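Local coordinates for fatty acid-binding protein homolog (Ascaris suum, PDB 6I8X) that binds fatty acids inside a beta-barrel and may sequester potentially toxic fatty acids and their peroxidation products or take part in maintaining the eggshell's impermeable lipid layer, at residues K50-A55 and H74-A79; E83-A88 and Q93-F98. All blocks are in the same frame, centred on the assembly; numbering follows the deposited sequence.

Contact 1 of 2, residues K50-A55 and H74-A79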
loop_
_atom_site.group_PDB
_atom_site.type_symbol
_atom_site.label_atom_id
_atom_site.label_comp_id
_atom_site.label_asym_id
_atom_site.label_seq_id
_atom_site.Cartn_x
_atom_site.Cartn_y
_atom_site.Cartn_z
ATOM N N LYS A 50 -5.103 1.505 6.991
ATOM C CA LYS A 50 -4.938 1.105 8.390
ATOM C C LYS A 50 -3.859 0.086 8.463
ATOM O O LYS A 50 -3.865 -0.856 7.690
ATOM C CB LYS A 50 -6.235 0.553 9.004
ATOM C CG LYS A 50 -7.332 1.572 9.155
ATOM C CD LYS A 50 -8.553 0.967 9.894
ATOM C CE LYS A 50 -9.598 2.004 10.178
ATOM N NZ LYS A 50 -10.881 1.395 10.631
ATOM N N PHE A 51 -2.900 0.311 9.343
ATOM C CA PHE A 51 -1.792 -0.603 9.626
ATOM C C PHE A 51 -1.816 -0.846 11.126
ATOM O O PHE A 51 -1.875 0.103 11.910
ATOM C CB PHE A 51 -0.443 0.032 9.244
ATOM C CG PHE A 51 -0.178 0.173 7.765
ATOM C CD1 PHE A 51 -0.596 1.309 7.070
ATOM C CD2 PHE A 51 0.544 -0.799 7.074
ATOM C CE1 PHE A 51 -0.313 1.462 5.702
ATOM C CE2 PHE A 51 0.820 -0.649 5.703
ATOM C CZ PHE A 51 0.413 0.492 5.033
ATOM N N ARG A 52 -1.823 -2.113 11.531
ATOM C CA ARG A 52 -1.780 -2.459 12.945
ATOM C C ARG A 52 -0.982 -3.743 13.184
ATOM O O ARG A 52 -0.758 -4.505 12.240
ATOM C CB ARG A 52 -3.204 -2.572 13.524
ATOM C CG ARG A 52 -4.023 -3.744 12.985
ATOM C CD ARG A 52 -5.301 -3.909 13.767
ATOM N NE ARG A 52 -6.115 -5.013 13.253
ATOM C CZ ARG A 52 -7.062 -4.886 12.326
ATOM N NH1 ARG A 52 -7.321 -3.698 11.783
ATOM N NH2 ARG A 52 -7.750 -5.949 11.924
ATOM N N ASN A 53 -0.617 -4.006 14.464
ATOM C CA ASN A 53 -0.013 -5.263 14.906
ATOM C C ASN A 53 -1.145 -6.273 14.708
ATOM O O ASN A 53 -2.304 -5.915 14.914
ATOM C CB ASN A 53 0.357 -5.199 16.396
ATOM C CG ASN A 53 1.495 -4.265 16.704
ATOM O OD1 ASN A 53 2.634 -4.553 16.402
ATOM N ND2 ASN A 53 1.211 -3.112 17.286
ATOM N N ALA A 54 -0.839 -7.486 14.239
ATOM C CA ALA A 54 -1.870 -8.502 13.964
ATOM C C ALA A 54 -2.828 -8.741 15.135
ATOM O O ALA A 54 -2.380 -9.013 16.245
ATOM C CB ALA A 54 -1.225 -9.810 13.534
ATOM N N ALA A 55 -4.149 -8.667 14.869
ATOM C CA ALA A 55 -5.207 -8.894 15.861
ATOM C C ALA A 55 -5.084 -10.281 16.520
ATOM O O ALA A 55 -5.546 -10.471 17.644
ATOM C CB ALA A 55 -6.571 -8.733 15.213
ATOM N N HIS A 74 -8.383 -6.423 2.892
ATOM C CA HIS A 74 -8.067 -6.760 4.278
ATOM C C HIS A 74 -7.019 -7.864 4.269
ATOM O O HIS A 74 -7.342 -9.040 4.044
ATOM C CB HIS A 74 -9.324 -7.221 5.053
ATOM C CG HIS A 74 -10.542 -6.375 4.843
ATOM N ND1 HIS A 74 -10.862 -5.335 5.708
ATOM C CD2 HIS A 74 -11.501 -6.464 3.890
ATOM C CE1 HIS A 74 -11.997 -4.831 5.254
ATOM N NE2 HIS A 74 -12.417 -5.474 4.161
ATOM N N HIS A 75 -5.759 -7.470 4.495
ATOM C CA HIS A 75 -4.602 -8.376 4.528
ATOM C C HIS A 75 -4.230 -8.660 5.985
ATOM O O HIS A 75 -3.759 -7.771 6.685
ATOM C CB HIS A 75 -3.438 -7.772 3.723
ATOM C CG HIS A 75 -3.850 -7.321 2.349
ATOM N ND1 HIS A 75 -4.676 -8.101 1.541
ATOM C CD2 HIS A 75 -3.536 -6.183 1.681
ATOM C CE1 HIS A 75 -4.841 -7.407 0.427
ATOM N NE2 HIS A 75 -4.145 -6.267 0.450
ATOM N N LYS A 76 -4.504 -9.893 6.444
ATOM C CA LYS A 76 -4.299 -10.316 7.834
ATOM C C LYS A 76 -3.124 -11.237 8.062
ATOM O O LYS A 76 -2.910 -12.178 7.296
ATOM C CB LYS A 76 -5.572 -10.977 8.398
ATOM C CG LYS A 76 -6.875 -10.186 8.182
ATOM C CD LYS A 76 -7.013 -8.987 9.122
ATOM C CE LYS A 76 -8.445 -8.516 9.233
ATOM N NZ LYS A 76 -9.323 -9.533 9.887
ATOM N N ASP A 77 -2.403 -10.988 9.169
ATOM C CA ASP A 77 -1.271 -11.759 9.676
ATOM C C ASP A 77 -0.084 -11.859 8.734
ATOM O O ASP A 77 0.503 -12.937 8.609
ATOM C CB ASP A 77 -1.720 -13.170 10.121
ATOM C CG ASP A 77 -2.142 -13.189 11.557
ATOM O OD1 ASP A 77 -1.282 -12.940 12.423
ATOM O OD2 ASP A 77 -3.339 -13.398 11.814
ATOM N N TRP A 78 0.298 -10.752 8.108
ATOM C CA TRP A 78 1.466 -10.782 7.233
ATOM C C TRP A 78 2.771 -10.382 7.973
ATOM O O TRP A 78 2.726 -9.749 9.026
ATOM C CB TRP A 78 1.253 -9.976 5.948
ATOM C CG TRP A 78 0.859 -8.546 6.183
ATOM C CD1 TRP A 78 -0.405 -8.034 6.155
ATOM C CD2 TRP A 78 1.738 -7.436 6.441
ATOM N NE1 TRP A 78 -0.371 -6.684 6.386
ATOM C CE2 TRP A 78 0.927 -6.294 6.603
ATOM C CE3 TRP A 78 3.135 -7.302 6.573
ATOM C CZ2 TRP A 78 1.456 -5.032 6.908
ATOM C CZ3 TRP A 78 3.660 -6.065 6.916
ATOM C CH2 TRP A 78 2.828 -4.938 7.060
ATOM N N ALA A 79 3.913 -10.787 7.428
ATOM C CA ALA A 79 5.210 -10.455 7.985
ATOM C C ALA A 79 6.015 -9.703 6.931
ATOM O O ALA A 79 5.816 -9.919 5.727
ATOM C CB ALA A 79 5.943 -11.735 8.392
#

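Contact 2 of 2, residues E83-A88 and Q93-F98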
loop_
_atom_site.group_PDB
_atom_site.type_symbol
_atom_site.label_atom_id
_atom_site.label_comp_id
_atom_site.label_asym_id
_atom_site.label_seq_id
_atom_site.Cartn_x
_atom_site.Cartn_y
_atom_site.Cartn_z
ATOM N N GLU A 83 6.029 -13.081 1.278
ATOM C CA GLU A 83 5.016 -13.022 0.223
ATOM C C GLU A 83 3.763 -13.816 0.610
ATOM O O GLU A 83 3.872 -14.912 1.164
ATOM C CB GLU A 83 5.609 -13.566 -1.095
ATOM C CG GLU A 83 4.715 -13.364 -2.307
ATOM C CD GLU A 83 5.270 -13.895 -3.616
ATOM O OE1 GLU A 83 5.215 -15.127 -3.830
ATOM O OE2 GLU A 83 5.713 -13.074 -4.451
ATOM N N PHE A 84 2.587 -13.267 0.294
ATOM C CA PHE A 84 1.278 -13.891 0.502
ATOM C C PHE A 84 0.415 -13.624 -0.736
ATOM O O PHE A 84 0.725 -12.739 -1.540
ATOM C CB PHE A 84 0.583 -13.336 1.772
ATOM C CG PHE A 84 0.262 -11.849 1.809
ATOM C CD1 PHE A 84 1.194 -10.934 2.277
ATOM C CD2 PHE A 84 -1.001 -11.385 1.448
ATOM C CE1 PHE A 84 0.888 -9.576 2.354
ATOM C CE2 PHE A 84 -1.316 -10.031 1.533
ATOM C CZ PHE A 84 -0.375 -9.131 1.993
ATOM N N GLN A 85 -0.654 -14.394 -0.897
ATOM C CA GLN A 85 -1.593 -14.207 -1.991
ATOM C C GLN A 85 -2.935 -13.745 -1.418
ATOM O O GLN A 85 -3.404 -14.316 -0.432
ATOM C CB GLN A 85 -1.763 -15.490 -2.822
ATOM C CG GLN A 85 -2.507 -15.207 -4.129
ATOM C CD GLN A 85 -2.723 -16.423 -4.986
ATOM O OE1 GLN A 85 -1.775 -17.083 -5.441
ATOM N NE2 GLN A 85 -3.981 -16.680 -5.298
ATOM N N ASP A 86 -3.532 -12.704 -2.021
ATOM C CA ASP A 86 -4.825 -12.159 -1.598
ATOM C C ASP A 86 -5.491 -11.322 -2.682
ATOM O O ASP A 86 -4.876 -10.994 -3.701
ATOM C CB ASP A 86 -4.680 -11.321 -0.314
ATOM C CG ASP A 86 -5.916 -11.284 0.554
ATOM O OD1 ASP A 86 -6.921 -11.935 0.190
ATOM O OD2 ASP A 86 -5.887 -10.598 1.588
ATOM N N GLU A 87 -6.765 -10.981 -2.457
ATOM C CA GLU A 87 -7.522 -10.153 -3.363
ATOM C C GLU A 87 -7.073 -8.697 -3.183
ATOM O O GLU A 87 -6.938 -8.209 -2.047
ATOM C CB GLU A 87 -9.031 -10.320 -3.118
ATOM C CG GLU A 87 -9.884 -9.570 -4.127
ATOM C CD GLU A 87 -11.381 -9.789 -4.040
ATOM O OE1 GLU A 87 -11.946 -9.649 -2.933
ATOM O OE2 GLU A 87 -12.003 -10.010 -5.104
ATOM N N ALA A 88 -6.829 -8.019 -4.322
ATOM C CA ALA A 88 -6.426 -6.624 -4.349
ATOM C C ALA A 88 -7.633 -5.756 -4.720
ATOM O O ALA A 88 -8.731 -6.299 -4.914
ATOM C CB ALA A 88 -5.271 -6.423 -5.321
ATOM N N GLN A 93 -6.693 -11.580 -7.726
ATOM C CA GLN A 93 -5.683 -12.152 -6.847
ATOM C C GLN A 93 -4.310 -11.614 -7.221
ATOM O O GLN A 93 -3.961 -11.565 -8.401
ATOM C CB GLN A 93 -5.686 -13.687 -6.960
ATOM C CG GLN A 93 -6.965 -14.337 -6.446
ATOM C CD GLN A 93 -7.047 -14.272 -4.951
ATOM O OE1 GLN A 93 -6.248 -14.876 -4.235
ATOM N NE2 GLN A 93 -8.018 -13.527 -4.455
ATOM N N HIS A 94 -3.538 -11.204 -6.220
ATOM C CA HIS A 94 -2.188 -10.676 -6.396
ATOM C C HIS A 94 -1.296 -11.359 -5.394
ATOM O O HIS A 94 -1.765 -11.738 -4.325
ATOM C CB HIS A 94 -2.121 -9.145 -6.064
ATOM C CG HIS A 94 -2.682 -8.202 -7.089
ATOM N ND1 HIS A 94 -2.409 -6.844 -7.030
ATOM C CD2 HIS A 94 -3.516 -8.430 -8.136
ATOM C CE1 HIS A 94 -3.071 -6.295 -8.040
ATOM N NE2 HIS A 94 -3.735 -7.210 -8.744
ATOM N N LYS A 95 -0.003 -11.440 -5.704
ATOM C CA LYS A 95 1.025 -11.871 -4.788
ATOM C C LYS A 95 1.563 -10.554 -4.201
ATOM O O LYS A 95 1.942 -9.640 -4.943
ATOM C CB LYS A 95 2.110 -12.703 -5.501
ATOM C CG LYS A 95 1.644 -14.141 -5.760
ATOM C CD LYS A 95 2.771 -15.048 -6.215
ATOM C CE LYS A 95 2.310 -16.465 -6.500
ATOM N NZ LYS A 95 1.758 -17.147 -5.291
ATOM N N ILE A 96 1.457 -10.404 -2.874
ATOM C CA ILE A 96 1.872 -9.183 -2.183
ATOM C C ILE A 96 2.999 -9.454 -1.196
ATOM O O ILE A 96 2.971 -10.446 -0.487
ATOM C CB ILE A 96 0.668 -8.480 -1.481
ATOM C CG1 ILE A 96 -0.558 -8.315 -2.461
ATOM C CG2 ILE A 96 1.109 -7.141 -0.815
ATOM C CD1 ILE A 96 -1.945 -8.055 -1.793
ATOM N N THR A 97 3.939 -8.513 -1.101
ATOM C CA THR A 97 4.990 -8.541 -0.112
ATOM C C THR A 97 5.185 -7.143 0.430
ATOM O O THR A 97 5.516 -6.243 -0.337
ATOM C CB THR A 97 6.340 -9.059 -0.688
ATOM O OG1 THR A 97 6.140 -10.216 -1.504
ATOM C CG2 THR A 97 7.365 -9.326 0.403
ATOM N N PHE A 98 5.075 -6.978 1.765
ATOM C CA PHE A 98 5.460 -5.736 2.422
ATOM C C PHE A 98 6.880 -5.975 2.891
ATOM O O PHE A 98 7.221 -7.091 3.287
ATOM C CB PHE A 98 4.584 -5.425 3.627
ATOM C CG PHE A 98 3.174 -5.027 3.274
ATOM C CD1 PHE A 98 2.844 -3.695 3.052
ATOM C CD2 PHE A 98 2.164 -5.978 3.207
ATOM C CE1 PHE A 98 1.531 -3.326 2.761
ATOM C CE2 PHE A 98 0.841 -5.601 2.922
ATOM C CZ PHE A 98 0.537 -4.281 2.704
HETATM O O HOH W 1 5.077 -10.156 -4.368
HETATM O O HOH W 2 -8.899 -14.039 -1.403
#

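Contact 1 of 2, residues K50-A55 and H74-A79
Ala54 and Asp77 mark the closest approach of residues 50-55 and 74-79, with their CA atoms 5.4 Å apart; the backbones stand 9.7 Å apart between the CA atoms of Phe51 and His75, and no hydrogen bond joins the segments directly. Strand 62-68 lies between them in the sheet, pairing through its backbone with Arg52 on one side and with His75 on the other, so the two outer segments meet mainly through side chains that span it. On the inner side, Phe51 and Trp78 touch edge to edge: CD2 of Phe51 lies 4.3 Å from CZ2 of Trp78, each close to the plane of the other ring. Trp78 also makes an inclined contact with Tyr62. The long basic chains meet on the other side. Arg52 runs extended from CG to NE, whereas Lys76 bends at chi2 (-76°), which brings CD and CE back to the guanidinium, CE at 3.8 Å from NH2 of Arg52; chi4 (66°) then sets only the direction of NZ. The contact is therefore one of aliphatic carbon against guanidinium; Lys76 NZ stays 4.4 Å from the same NH2, and the proximity of like charges is probably eased by Asp63, which forms a salt bridge with NE of Arg52. Where the backbones converge, the methyl of Ala54 points toward the partner segment and packs 3.3 Å from OD1 of Asp77. That oxygen also hydrogen-bonds to Ser56, tying the turn after strand 47-53 to the corner at Asp77. Arg52 belongs to the site occupied by a bound tris(hydroxyethyl)aminomethane molecule. At the corner itself Asp77, with phi and psi both positive, and Trp78 face Tyr62 together, a G1 beta bulge where strand 72-78 bends in the beta-barrel of a fatty acid-binding protein.

Contact 2 of 2, residues E83-A88 and Q93-F98
Phe84 faces Ile96 in an antiparallel pair of strands, joined by two backbone hydrogen bonds; the one from Ile96 N to Phe84 O is 2.8 Å long. Asp86 and His94 form the next hydrogen-bonded pair. From its CB, the Phe84 side chain takes the position between backbone N and carbonyl carbon (chi1 62°), which swings the ring across the neighbouring strand, over Ile96. CG and CD1 pass beside the carbonyl oxygen of Ile96, CD1 at 3.3 Å from Ile96 O. CE1 still lies near the same oxygen and also reaches CD2 of Phe98, while CE2 meets CD1 and CB of Ile96. At the tip, CZ packs against CB and CG2 of Ile96 and lies 3.8 Å from CE2 of Phe98. Ile96 CB thus makes a CH-pi contact over one face, displaced toward the rim, and Phe98 comes in at the edge. Nearer the hairpin turn, the Ala88 methyl sits squarely over the His94 ring, 3.5 Å from its centroid. On the other face, Gln85 NE2 donates to a lone pair of Gln93 OE1 at 3.1 Å, nearly straight at 176°. Glu83 lies obliquely over the Lys95 chain, and a water links Glu83 OE2 with Thr97 OG1. The chemistry implies a hairpin whose Phe84 face mixes aromatic and aliphatic packing with polar Asp86 and His94, bonded outward to His75 and His110, while the Gln85 face joins through amides, water and opposite charges short of a salt bridge.

The two contacts follow one another in the sequence without overlap, and their centres are 13 Å apart. Strands 72-78 and 84-87 are consecutive, yet they form the two ends of the sheet order, and side chains bring them together. His75 ND1 of residues 74-79 lies 2.8 Å from Asp86 OD2 of residues 83-88, a probable hydrogen bond, while Trp78 stacks on Phe98, its CZ3 3.5 Å from Phe98 CB. Phe84 meets both His75 and Trp78, so aromatic packing spans the interval between the contacts. Neither contact touches the bound vaccenic acid closely: it is about 9 Å from the side chain of Phe51 and about 7 Å from that of Ala88.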